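Local coordinates for MaoC family protein (Mycobacterium tuberculosis H37Rv, PDB 3KHP) that probably catalyses the reversible dehydration of 3-hydroxyacyl thioesters to enoyl thioesters, as in other double hot dog hydratases of the MaoC family, at residues Ala97-Gly102 and Ala259-Pro264; Gly236-Ala241 and Leu271-Trp276; Val284-Val289 and Val300-Ala305. One frame throughout, in Å; residues are numbered along the deposited sequence.

Contact 1 (Ala97-Gly102 and Ala259-Pro264); sequences AALLHG and ARFTKP
Leu99 packs off-centre against the Phe261 ring, and Gly102 meets its edge. Leu99 CB sits 4.2 Å from the centroid of the Phe261 ring, an off-centre CH-pi contact tilted 29° from the ring normal, and Leu99 CD1 follows it onto CE2 and CZ. Gly102 contributes its carbonyl group instead: its C lies in the ring plane at the edge, and Gly102 O comes 3.5 Å from Phe261 CD2. With CG anti to its own carbonyl carbon (chi1 -59°), Phe261 holds it beside the backbone N, the atom that bonds Gly102 O, which brings CD2 near that same oxygen. Flanking strand 298-308 adds Leu301 to the surroundings of this ring.

Two backbone hydrogen bonds fasten Phe261 to the loop. Phe261 N donates to Gly102 O at 2.8 Å, fairly straight, while Phe261 O accepts from His101 N at 2.7 Å with a more bent N-H, 136°. The loop reaches these positions through a type II turn from Leu99 to Gly102, closed by Gly102 N on Leu99 O. Within the turn, Leu100 CD1 rests 3.8 Å from Thr262 O, an apolar methyl against a carbonyl oxygen.

Arg260 lays CG against Gly102 O, and the bend at chi3 carries its head to a water, which accepts from Arg260 NH1 and donates to His101 O. The NE of the same arginine pairs with Asp303.

The loop thus enters strand 103-108 already bonded to the end of strand 254-261, the seam where the N-terminal hydratase region meets the MaoC-like region. Direct bonding here is all backbone to backbone; side chains add a buried aromatic ring and, on the more exposed Arg260, a water bridge, the arginine's charge probably being balanced mainly by Asp303.

Contact 2 (Gly236-Ala241 and Leu271-Trp276); sequences GVAGRA and LSTVIW
Val237, Ala238 and Ala241 of helix 231-245 pack on Leu271, Thr273 and Ile275 of strand 271-279, the helix-on-sheet layer of a hot dog fold, in which a long central helix is wrapped by an antiparallel sheet. The two short segments run with their axes 8.7 Å apart at closest and their directions 51° from parallel, and every residue that touches is buried.

The apolar side-chain contact lies at the start of the strand. Leu271 CD1 sits over the fork of Val237, roughly on the line from its CA through its CB, 3.9 Å from Val237 CG1 and about as near its CB, with CG2 only slightly farther; the two side chains cross at about a right angle. The leucine's CG is anti to its carbonyl carbon (chi1 -64°), and a nearly extended chi2 then sends CD1 on to the valine. Farther along, Ala241 CB lies 4.0 Å from Thr273 CB.

Mixed polar and apolar contact includes Ile275 CD1, which only grazes Ala241 O; Leu242 and Glu245, farther along the same helix, also meet this isoleucine. The hydroxyl of Thr273 is hydrogen-bonded to that of Thr287 on the adjoining strand 282-289, and towards the helix it meets only carbon atoms of Ala238 and Ala241. The small alanines let the helix backbone come close here, with Ala238 CA 6.0 Å from Thr273 CA. Thr273 OG1 faces the helix at Ala238, 3.8 Å from its CA and 3.9 Å from its CB.

Contact 3 (Val284-Val289 and Val300-Ala305); sequences VFRTEV and VLDDGA
Thr287 O is gripped by two amides of the facing strand: Val300 N at 2.9 Å and Leu301 N at 3.1 Å, the latter almost straight at 177°. This is a classic beta bulge in the antiparallel hairpin of strands 282-289 and 298-308, with Val300 and Leu301 both opposite Thr287. Thr287 N returns a bond to Leu301 O. Beyond Leu301 the register shifts by one further residue, around Asp302 and Asp303, before Phe285 pairs with Gly304.

At that second pair, Gly304 N meets Phe285 O in the carbonyl plane, whereas Phe285 N reaches Gly304 O from well above its plane. Phe285 holds CG between its backbone N and carbonyl carbon (chi1 75°), which turns the ring back over the glycine. On the same face of the sheet, towards helix 231-245, Leu301 CD1 touches the ring edge at CE1, 4.2 Å away, and also packs on Thr287 OG1, whose hydroxyl bonds to Thr273.

Arg286 and Asp302 extend side by side, their guanidinium and carboxylate planes nearly perpendicular. Arg286 NH1 and Asp302 OD1 form a long salt bridge of 3.5 Å at the guanidinium edge. Asp302 OD1 also accepts from Asp303 N on its anti side, which should steady the carboxylate where the chain turns. Gly304 CA lies over one face of the Phe285 ring, 3.5 Å from its centroid.

In the fold
From the N terminus, residues 97-102 lead into strand 103-108 and, through contact 1, meet the end of strand 254-261, closing a loop of 156 residues that joins the two family regions. Contact 2 crosses it: helix 231-245 lies inside that loop, but its partner strand 271-279 follows its end. Contact 3 opens after both have closed and makes the last hairpin. All three reach one antiparallel sheet. Strand 298-308 adjoins 254-261, where the Arg260-Asp303 salt bridge links contacts 1 and 3, and strand 282-289 adjoins 271-279, where Val274 N meets Arg286 O between contacts 2 and 3. Contacts 1 and 2 do not touch; their nearest atoms are about 7 Å apart.

Contact 1 (Ala97-Gly102 and Ala259-Pro264)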
ATOM      1  N   ALA A  97       5.052  15.254 -12.894  1.00 30.02           N
ATOM      2  CA  ALA A  97       4.353  15.024 -11.626  1.00 29.76           C
ATOM      3  C   ALA A  97       4.684  16.014 -10.480  1.00 29.10           C
ATOM      4  O   ALA A  97       4.131  15.890  -9.402  1.00 28.35           O
ATOM      5  CB  ALA A  97       4.604  13.559 -11.149  1.00 29.54           C
ATOM      6  N   ALA A  98       5.547  17.003 -10.719  1.00 29.04           N
ATOM      7  CA  ALA A  98       5.855  18.037  -9.708  1.00 28.89           C
ATOM      8  C   ALA A  98       4.705  19.032  -9.599  1.00 28.63           C
ATOM      9  O   ALA A  98       4.691  20.053 -10.268  1.00 28.01           O
ATOM     10  CB  ALA A  98       7.208  18.778 -10.033  1.00 27.70           C
ATOM     11  N   LEU A  99       3.755  18.743  -8.722  1.00 29.89           N
ATOM     12  CA  LEU A  99       2.459  19.456  -8.708  1.00 30.29           C
ATOM     13  C   LEU A  99       2.383  20.724  -7.877  1.00 29.83           C
ATOM     14  O   LEU A  99       1.402  21.431  -7.941  1.00 29.49           O
ATOM     15  CB  LEU A  99       1.357  18.502  -8.267  1.00 30.88           C
ATOM     16  CG  LEU A  99       0.987  17.461  -9.315  1.00 32.60           C
ATOM     17  CD1 LEU A  99       0.205  16.345  -8.675  1.00 31.97           C
ATOM     18  CD2 LEU A  99       0.181  18.103 -10.466  1.00 34.01           C
ATOM     19  N   LEU A 100       3.413  21.035  -7.106  1.00 30.36           N
ATOM     20  CA  LEU A 100       3.400  22.239  -6.274  1.00 29.90           C
ATOM     21  C   LEU A 100       3.141  23.536  -7.039  1.00 28.82           C
ATOM     22  O   LEU A 100       3.753  23.807  -8.047  1.00 27.56           O
ATOM     23  CB  LEU A 100       4.705  22.343  -5.496  1.00 30.85           C
ATOM     24  CG  LEU A 100       4.642  23.350  -4.328  1.00 32.53           C
ATOM     25  CD1 LEU A 100       3.465  23.049  -3.370  1.00 31.10           C
ATOM     26  CD2 LEU A 100       5.998  23.377  -3.571  1.00 33.60           C
ATOM     27  N   HIS A 101       2.191  24.327  -6.538  1.00 28.63           N
ATOM     28  CA  HIS A 101       1.660  25.527  -7.209  1.00 27.88           C
ATOM     29  C   HIS A 101       0.793  25.175  -8.406  1.00 26.05           C
ATOM     30  O   HIS A 101       0.083  26.029  -8.927  1.00 25.46           O
ATOM     31  CB  HIS A 101       2.782  26.491  -7.615  1.00 28.61           C
ATOM     32  CG  HIS A 101       3.773  26.723  -6.523  1.00 31.64           C
ATOM     33  ND1 HIS A 101       3.502  27.540  -5.448  1.00 35.16           N
ATOM     34  CD2 HIS A 101       5.007  26.203  -6.304  1.00 33.40           C
ATOM     35  CE1 HIS A 101       4.538  27.536  -4.625  1.00 35.27           C
ATOM     36  NE2 HIS A 101       5.461  26.730  -5.119  1.00 36.02           N
ATOM     37  N   GLY A 102       0.843  23.916  -8.812  1.00 23.99           N
ATOM     38  CA  GLY A 102       0.044  23.419  -9.910  1.00 24.01           C
ATOM     39  C   GLY A 102      -1.326  22.977  -9.444  1.00 22.76           C
ATOM     40  O   GLY A 102      -1.705  23.232  -8.311  1.00 22.08           O
ATOM     41  N   ALA A 259      -8.366  20.918  -7.754  1.00 17.60           N
ATOM     42  CA  ALA A 259      -7.759  21.725  -6.719  1.00 17.93           C
ATOM     43  C   ALA A 259      -6.340  22.161  -7.091  1.00 18.06           C
ATOM     44  O   ALA A 259      -5.691  21.530  -7.918  1.00 17.72           O
ATOM     45  CB  ALA A 259      -7.763  20.984  -5.396  1.00 16.67           C
ATOM     46  N   ARG A 260      -5.899  23.224  -6.439  1.00 18.35           N
ATOM     47  CA  ARG A 260      -4.555  23.766  -6.566  1.00 20.06           C
ATOM     48  C   ARG A 260      -3.679  23.406  -5.359  1.00 20.18           C
ATOM     49  O   ARG A 260      -4.090  23.601  -4.238  1.00 19.79           O
ATOM     50  CB  ARG A 260      -4.627  25.285  -6.700  1.00 20.22           C
ATOM     51  CG  ARG A 260      -3.276  25.957  -7.001  1.00 23.91           C
ATOM     52  CD  ARG A 260      -3.471  27.346  -7.654  1.00 25.34           C
ATOM     53  NE  ARG A 260      -4.242  28.253  -6.817  1.00 27.06           N
ATOM     54  CZ  ARG A 260      -3.749  29.030  -5.849  1.00 28.61           C
ATOM     55  NH1 ARG A 260      -2.462  29.023  -5.548  1.00 30.35           N
ATOM     56  NH2 ARG A 260      -4.561  29.834  -5.172  1.00 28.36           N
ATOM     57  N   PHE A 261      -2.476  22.887  -5.605  1.00 20.78           N
ATOM     58  CA  PHE A 261      -1.551  22.512  -4.548  1.00 21.64           C
ATOM     59  C   PHE A 261      -0.725  23.690  -4.087  1.00 22.37           C
ATOM     60  O   PHE A 261       0.130  24.159  -4.835  1.00 22.51           O
ATOM     61  CB  PHE A 261      -0.623  21.400  -5.038  1.00 21.74           C
ATOM     62  CG  PHE A 261      -1.356  20.181  -5.475  1.00 20.63           C
ATOM     63  CD1 PHE A 261      -1.697  19.205  -4.559  1.00 19.72           C
ATOM     64  CD2 PHE A 261      -1.750  20.034  -6.779  1.00 20.03           C
ATOM     65  CE1 PHE A 261      -2.381  18.101  -4.946  1.00 20.95           C
ATOM     66  CE2 PHE A 261      -2.436  18.917  -7.186  1.00 20.09           C
ATOM     67  CZ  PHE A 261      -2.766  17.951  -6.269  1.00 20.69           C
ATOM     68  N   THR A 262      -0.948  24.153  -2.850  1.00 22.71           N
ATOM     69  CA  THR A 262      -0.361  25.411  -2.407  1.00 23.01           C
ATOM     70  C   THR A 262       0.853  25.231  -1.524  1.00 24.02           C
ATOM     71  O   THR A 262       1.825  25.975  -1.630  1.00 24.07           O
ATOM     72  CB  THR A 262      -1.387  26.293  -1.652  1.00 23.94           C
ATOM     73  OG1 THR A 262      -2.181  25.498  -0.744  1.00 23.06           O
ATOM     74  CG2 THR A 262      -2.297  27.062  -2.650  1.00 22.44           C
ATOM     75  N   LYS A 263       0.775  24.272  -0.607  1.00 24.51           N
ATOM     76  CA  LYS A 263       1.864  23.980   0.309  1.00 24.15           C
ATOM     77  C   LYS A 263       1.991  22.487   0.602  1.00 23.32           C
ATOM     78  O   LYS A 263       1.052  21.716   0.436  1.00 22.46           O
ATOM     79  CB  LYS A 263       1.673  24.745   1.593  1.00 24.92           C
ATOM     80  CG  LYS A 263       1.818  26.234   1.410  1.00 27.45           C
ATOM     81  CD  LYS A 263       1.849  26.919   2.742  1.00 32.23           C
ATOM     82  CE  LYS A 263       2.120  28.425   2.604  1.00 34.67           C
ATOM     83  NZ  LYS A 263       1.976  29.052   3.980  1.00 37.56           N
ATOM     84  N   PRO A 264       3.190  22.061   0.986  1.00 22.65           N
ATOM     85  CA  PRO A 264       3.394  20.644   1.218  1.00 21.71           C
ATOM     86  C   PRO A 264       2.753  20.144   2.505  1.00 20.37           C
ATOM     87  O   PRO A 264       2.488  20.924   3.417  1.00 19.33           O
ATOM     88  CB  PRO A 264       4.921  20.501   1.277  1.00 21.90           C
ATOM     89  CG  PRO A 264       5.477  21.856   1.151  1.00 23.27           C
ATOM     90  CD  PRO A 264       4.409  22.854   1.218  1.00 23.06           C
TER
HETATM   91  O   HOH W   1      -0.275  28.247  -7.477  1.00 36.63           O

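Contact 2 (Gly236-Ala241 and Leu271-Trp276)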
ATOM      1  N   GLY A 236      -6.332  12.718  -2.842  1.00 16.80           N
ATOM      2  CA  GLY A 236      -7.171  11.554  -2.530  1.00 17.15           C
ATOM      3  C   GLY A 236      -7.826  11.619  -1.152  1.00 16.79           C
ATOM      4  O   GLY A 236      -8.945  11.147  -0.979  1.00 16.91           O
ATOM      5  N   VAL A 237      -7.137  12.203  -0.173  1.00 16.71           N
ATOM      6  CA  VAL A 237      -7.694  12.321   1.173  1.00 16.42           C
ATOM      7  C   VAL A 237      -8.847  13.318   1.147  1.00 16.83           C
ATOM      8  O   VAL A 237      -9.943  12.999   1.598  1.00 15.87           O
ATOM      9  CB  VAL A 237      -6.669  12.738   2.234  1.00 16.75           C
ATOM     10  CG1 VAL A 237      -7.373  12.952   3.542  1.00 14.85           C
ATOM     11  CG2 VAL A 237      -5.534  11.663   2.395  1.00 14.10           C
ATOM     12  N   ALA A 238      -8.614  14.497   0.568  1.00 16.72           N
ATOM     13  CA  ALA A 238      -9.694  15.461   0.378  1.00 16.80           C
ATOM     14  C   ALA A 238     -10.826  14.783  -0.399  1.00 16.61           C
ATOM     15  O   ALA A 238     -11.990  15.017  -0.114  1.00 16.01           O
ATOM     16  CB  ALA A 238      -9.229  16.715  -0.342  1.00 16.21           C
ATOM     17  N   GLY A 239     -10.475  13.951  -1.372  1.00 16.69           N
ATOM     18  CA  GLY A 239     -11.470  13.223  -2.160  1.00 17.30           C
ATOM     19  C   GLY A 239     -12.387  12.299  -1.342  1.00 17.32           C
ATOM     20  O   GLY A 239     -13.564  12.144  -1.658  1.00 16.16           O
ATOM     21  N   ARG A 240     -11.822  11.672  -0.317  1.00 17.38           N
ATOM     22  CA  ARG A 240     -12.576  10.824   0.591  1.00 18.01           C
ATOM     23  C   ARG A 240     -13.522  11.682   1.407  1.00 18.25           C
ATOM     24  O   ARG A 240     -14.688  11.314   1.601  1.00 17.98           O
ATOM     25  CB  ARG A 240     -11.660  10.070   1.556  1.00 18.17           C
ATOM     26  CG  ARG A 240     -11.033   8.829   0.997  1.00 19.13           C
ATOM     27  CD  ARG A 240     -10.754   7.796   2.100  1.00 19.84           C
ATOM     28  NE  ARG A 240      -9.645   8.244   2.900  1.00 19.52           N
ATOM     29  CZ  ARG A 240      -9.639   8.470   4.201  1.00 21.19           C
ATOM     30  NH1 ARG A 240     -10.703   8.265   4.973  1.00 19.77           N
ATOM     31  NH2 ARG A 240      -8.510   8.916   4.742  1.00 23.20           N
ATOM     32  N   ALA A 241     -13.018  12.811   1.902  1.00 17.42           N
ATOM     33  CA  ALA A 241     -13.868  13.734   2.646  1.00 17.79           C
ATOM     34  C   ALA A 241     -15.052  14.199   1.771  1.00 18.35           C
ATOM     35  O   ALA A 241     -16.166  14.357   2.269  1.00 18.40           O
ATOM     36  CB  ALA A 241     -13.087  14.885   3.156  1.00 16.43           C
ATOM     37  N   LEU A 271      -5.507  16.411   7.865  1.00 19.15           N
ATOM     38  CA  LEU A 271      -6.033  17.212   6.799  1.00 18.62           C
ATOM     39  C   LEU A 271      -7.524  17.582   7.026  1.00 19.81           C
ATOM     40  O   LEU A 271      -8.413  16.696   7.002  1.00 19.92           O
ATOM     41  CB  LEU A 271      -5.817  16.484   5.475  1.00 17.49           C
ATOM     42  CG  LEU A 271      -4.356  16.274   5.088  1.00 15.82           C
ATOM     43  CD1 LEU A 271      -4.242  15.189   4.060  1.00 12.40           C
ATOM     44  CD2 LEU A 271      -3.692  17.551   4.602  1.00 13.33           C
ATOM     45  N   SER A 272      -7.786  18.888   7.218  1.00 19.85           N
ATOM     46  CA  SER A 272      -9.156  19.445   7.339  1.00 20.75           C
ATOM     47  C   SER A 272      -9.703  19.980   6.047  1.00 20.11           C
ATOM     48  O   SER A 272      -9.281  21.036   5.606  1.00 20.86           O
ATOM     49  CB  SER A 272      -9.194  20.666   8.266  1.00 21.06           C
ATOM     50  OG  SER A 272      -9.108  20.299   9.596  1.00 24.81           O
ATOM     51  N   THR A 273     -10.701  19.316   5.490  1.00 19.82           N
ATOM     52  CA  THR A 273     -11.320  19.760   4.274  1.00 18.97           C
ATOM     53  C   THR A 273     -12.599  20.555   4.575  1.00 19.81           C
ATOM     54  O   THR A 273     -13.568  20.017   5.096  1.00 19.70           O
ATOM     55  CB  THR A 273     -11.590  18.604   3.391  1.00 18.13           C
ATOM     56  OG1 THR A 273     -10.351  17.968   3.139  1.00 15.43           O
ATOM     57  CG2 THR A 273     -12.157  19.056   2.084  1.00 17.09           C
ATOM     58  N   VAL A 274     -12.552  21.841   4.260  1.00 20.16           N
ATOM     59  CA  VAL A 274     -13.641  22.768   4.497  1.00 20.95           C
ATOM     60  C   VAL A 274     -14.417  22.985   3.223  1.00 21.25           C
ATOM     61  O   VAL A 274     -13.857  23.288   2.184  1.00 20.12           O
ATOM     62  CB  VAL A 274     -13.155  24.136   5.061  1.00 20.92           C
ATOM     63  CG1 VAL A 274     -12.883  23.995   6.525  1.00 21.88           C
ATOM     64  CG2 VAL A 274     -11.922  24.670   4.321  1.00 19.30           C
ATOM     65  N   ILE A 275     -15.721  22.806   3.318  1.00 22.26           N
ATOM     66  CA  ILE A 275     -16.552  22.690   2.153  1.00 23.35           C
ATOM     67  C   ILE A 275     -17.684  23.725   2.235  1.00 25.01           C
ATOM     68  O   ILE A 275     -18.156  24.048   3.326  1.00 25.04           O
ATOM     69  CB  ILE A 275     -17.139  21.281   2.066  1.00 23.10           C
ATOM     70  CG1 ILE A 275     -16.015  20.220   2.100  1.00 23.61           C
ATOM     71  CG2 ILE A 275     -18.004  21.139   0.816  1.00 22.22           C
ATOM     72  CD1 ILE A 275     -16.522  18.775   2.206  1.00 21.69           C
ATOM     73  N   TRP A 276     -18.100  24.231   1.074  1.00 26.26           N
ATOM     74  CA  TRP A 276     -19.211  25.162   0.963  1.00 27.33           C
ATOM     75  C   TRP A 276     -20.074  24.682  -0.158  1.00 28.88           C
ATOM     76  O   TRP A 276     -19.590  24.617  -1.306  1.00 28.70           O
ATOM     77  CB  TRP A 276     -18.730  26.571   0.579  1.00 27.42           C
ATOM     78  CG  TRP A 276     -18.003  27.322   1.621  1.00 25.94           C
ATOM     79  CD1 TRP A 276     -18.516  28.273   2.444  1.00 26.73           C
ATOM     80  CD2 TRP A 276     -16.617  27.223   1.942  1.00 26.29           C
ATOM     81  NE1 TRP A 276     -17.536  28.768   3.275  1.00 25.82           N
ATOM     82  CE2 TRP A 276     -16.361  28.134   2.984  1.00 25.62           C
ATOM     83  CE3 TRP A 276     -15.565  26.453   1.457  1.00 25.56           C
ATOM     84  CZ2 TRP A 276     -15.106  28.283   3.543  1.00 26.45           C
ATOM     85  CZ3 TRP A 276     -14.318  26.618   2.015  1.00 24.33           C
ATOM     86  CH2 TRP A 276     -14.098  27.519   3.038  1.00 24.84           C
TER

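Contact 3 (Val284-Val289 and Val300-Ala305)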
ATOM      1  N   VAL A 284     -17.472  24.207  -3.384  1.00 22.45           N
ATOM      2  CA  VAL A 284     -16.093  24.610  -3.395  1.00 22.38           C
ATOM      3  C   VAL A 284     -15.464  24.188  -2.092  1.00 22.39           C
ATOM      4  O   VAL A 284     -16.177  23.956  -1.119  1.00 23.17           O
ATOM      5  CB  VAL A 284     -15.921  26.145  -3.637  1.00 22.16           C
ATOM      6  CG1 VAL A 284     -16.401  26.506  -5.030  1.00 21.79           C
ATOM      7  CG2 VAL A 284     -16.644  26.982  -2.567  1.00 20.78           C
ATOM      8  N   PHE A 285     -14.140  24.082  -2.066  1.00 21.37           N
ATOM      9  CA  PHE A 285     -13.451  23.647  -0.857  1.00 21.11           C
ATOM     10  C   PHE A 285     -11.995  24.053  -0.744  1.00 21.22           C
ATOM     11  O   PHE A 285     -11.354  24.440  -1.705  1.00 20.73           O
ATOM     12  CB  PHE A 285     -13.554  22.111  -0.704  1.00 20.51           C
ATOM     13  CG  PHE A 285     -12.661  21.343  -1.649  1.00 18.51           C
ATOM     14  CD1 PHE A 285     -11.398  20.925  -1.243  1.00 17.48           C
ATOM     15  CD2 PHE A 285     -13.062  21.073  -2.948  1.00 15.57           C
ATOM     16  CE1 PHE A 285     -10.564  20.213  -2.108  1.00 16.37           C
ATOM     17  CE2 PHE A 285     -12.240  20.379  -3.813  1.00 16.18           C
ATOM     18  CZ  PHE A 285     -10.985  19.946  -3.401  1.00 16.72           C
ATOM     19  N   ARG A 286     -11.484  23.940   0.471  1.00 22.23           N
ATOM     20  CA  ARG A 286     -10.060  23.937   0.716  1.00 23.26           C
ATOM     21  C   ARG A 286      -9.732  22.800   1.637  1.00 22.67           C
ATOM     22  O   ARG A 286     -10.581  22.350   2.402  1.00 21.45           O
ATOM     23  CB  ARG A 286      -9.604  25.211   1.399  1.00 23.64           C
ATOM     24  CG  ARG A 286      -9.762  26.434   0.579  1.00 28.46           C
ATOM     25  CD  ARG A 286      -9.000  27.630   1.201  1.00 33.07           C
ATOM     26  NE  ARG A 286      -9.906  28.502   1.917  1.00 38.19           N
ATOM     27  CZ  ARG A 286     -10.489  29.593   1.415  1.00 41.12           C
ATOM     28  NH1 ARG A 286     -10.267  30.004   0.171  1.00 41.72           N
ATOM     29  NH2 ARG A 286     -11.311  30.281   2.185  1.00 41.17           N
ATOM     30  N   THR A 287      -8.471  22.378   1.586  1.00 22.44           N
ATOM     31  CA  THR A 287      -7.913  21.506   2.610  1.00 21.73           C
ATOM     32  C   THR A 287      -6.776  22.232   3.315  1.00 22.08           C
ATOM     33  O   THR A 287      -5.995  22.882   2.662  1.00 21.89           O
ATOM     34  CB  THR A 287      -7.473  20.214   1.980  1.00 21.15           C
ATOM     35  OG1 THR A 287      -8.600  19.663   1.281  1.00 19.35           O
ATOM     36  CG2 THR A 287      -6.989  19.242   3.027  1.00 18.73           C
ATOM     37  N   GLU A 288      -6.703  22.113   4.637  1.00 22.58           N
ATOM     38  CA  GLU A 288      -5.730  22.819   5.453  1.00 24.24           C
ATOM     39  C   GLU A 288      -5.206  21.910   6.535  1.00 24.36           C
ATOM     40  O   GLU A 288      -5.836  20.923   6.870  1.00 24.81           O
ATOM     41  CB  GLU A 288      -6.362  24.020   6.197  1.00 24.50           C
ATOM     42  CG  GLU A 288      -7.446  24.777   5.475  1.00 28.94           C
ATOM     43  CD  GLU A 288      -8.226  25.812   6.353  1.00 31.72           C
ATOM     44  OE1 GLU A 288      -8.511  25.574   7.560  1.00 31.60           O
ATOM     45  OE2 GLU A 288      -8.569  26.865   5.774  1.00 36.01           O
ATOM     46  N   VAL A 289      -4.116  22.311   7.153  1.00 25.15           N
ATOM     47  CA  VAL A 289      -3.613  21.657   8.338  1.00 26.68           C
ATOM     48  C   VAL A 289      -3.663  22.667   9.462  1.00 28.87           C
ATOM     49  O   VAL A 289      -2.970  23.685   9.394  1.00 29.88           O
ATOM     50  CB  VAL A 289      -2.173  21.225   8.178  1.00 26.20           C
ATOM     51  CG1 VAL A 289      -1.650  20.635   9.490  1.00 24.57           C
ATOM     52  CG2 VAL A 289      -2.053  20.280   7.011  1.00 25.01           C
ATOM     53  N   VAL A 300      -3.335  23.843   2.227  1.00 20.89           N
ATOM     54  CA  VAL A 300      -2.516  22.956   1.356  1.00 18.96           C
ATOM     55  C   VAL A 300      -3.162  22.634   0.033  1.00 18.80           C
ATOM     56  O   VAL A 300      -2.460  22.355  -0.934  1.00 18.50           O
ATOM     57  CB  VAL A 300      -2.081  21.678   2.093  1.00 19.04           C
ATOM     58  CG1 VAL A 300      -1.229  22.045   3.274  1.00 17.25           C
ATOM     59  CG2 VAL A 300      -3.280  20.841   2.561  1.00 16.62           C
ATOM     60  N   LEU A 301      -4.501  22.654  -0.018  1.00 18.92           N
ATOM     61  CA  LEU A 301      -5.267  22.604  -1.275  1.00 19.26           C
ATOM     62  C   LEU A 301      -6.199  23.790  -1.283  1.00 19.66           C
ATOM     63  O   LEU A 301      -6.937  24.022  -0.316  1.00 20.68           O
ATOM     64  CB  LEU A 301      -6.141  21.353  -1.433  1.00 18.59           C
ATOM     65  CG  LEU A 301      -5.506  19.965  -1.450  1.00 19.88           C
ATOM     66  CD1 LEU A 301      -6.627  18.905  -1.567  1.00 17.76           C
ATOM     67  CD2 LEU A 301      -4.457  19.827  -2.588  1.00 18.29           C
ATOM     68  N   ASP A 302      -6.180  24.527  -2.378  1.00 19.89           N
ATOM     69  CA  ASP A 302      -6.950  25.732  -2.504  1.00 20.19           C
ATOM     70  C   ASP A 302      -7.711  25.620  -3.803  1.00 19.76           C
ATOM     71  O   ASP A 302      -7.472  24.712  -4.611  1.00 17.39           O
ATOM     72  CB  ASP A 302      -6.039  26.964  -2.496  1.00 20.73           C
ATOM     73  CG  ASP A 302      -6.718  28.227  -1.898  1.00 23.55           C
ATOM     74  OD1 ASP A 302      -7.950  28.329  -1.924  1.00 26.39           O
ATOM     75  OD2 ASP A 302      -6.006  29.146  -1.439  1.00 27.29           O
ATOM     76  N   ASP A 303      -8.635  26.553  -3.968  1.00 19.68           N
ATOM     77  CA  ASP A 303      -9.457  26.648  -5.149  1.00 21.11           C
ATOM     78  C   ASP A 303     -10.138  25.343  -5.501  1.00 20.66           C
ATOM     79  O   ASP A 303     -10.301  25.009  -6.665  1.00 20.93           O
ATOM     80  CB  ASP A 303      -8.625  27.167  -6.311  1.00 21.91           C
ATOM     81  CG  ASP A 303      -8.017  28.547  -6.024  1.00 24.26           C
ATOM     82  OD1 ASP A 303      -8.632  29.398  -5.338  1.00 28.35           O
ATOM     83  OD2 ASP A 303      -6.914  28.780  -6.510  1.00 28.10           O
ATOM     84  N   GLY A 304     -10.588  24.622  -4.490  1.00 20.93           N
ATOM     85  CA  GLY A 304     -11.275  23.355  -4.715  1.00 20.89           C
ATOM     86  C   GLY A 304     -12.652  23.562  -5.291  1.00 21.03           C
ATOM     87  O   GLY A 304     -13.366  24.447  -4.855  1.00 20.66           O
ATOM     88  N   ALA A 305     -13.017  22.731  -6.261  1.00 21.27           N
ATOM     89  CA  ALA A 305     -14.297  22.810  -6.948  1.00 22.23           C
ATOM     90  C   ALA A 305     -14.788  21.398  -7.150  1.00 22.84           C
ATOM     91  O   ALA A 305     -14.007  20.520  -7.530  1.00 23.39           O
ATOM     92  CB  ALA A 305     -14.126  23.522  -8.311  1.00 21.41           C
TER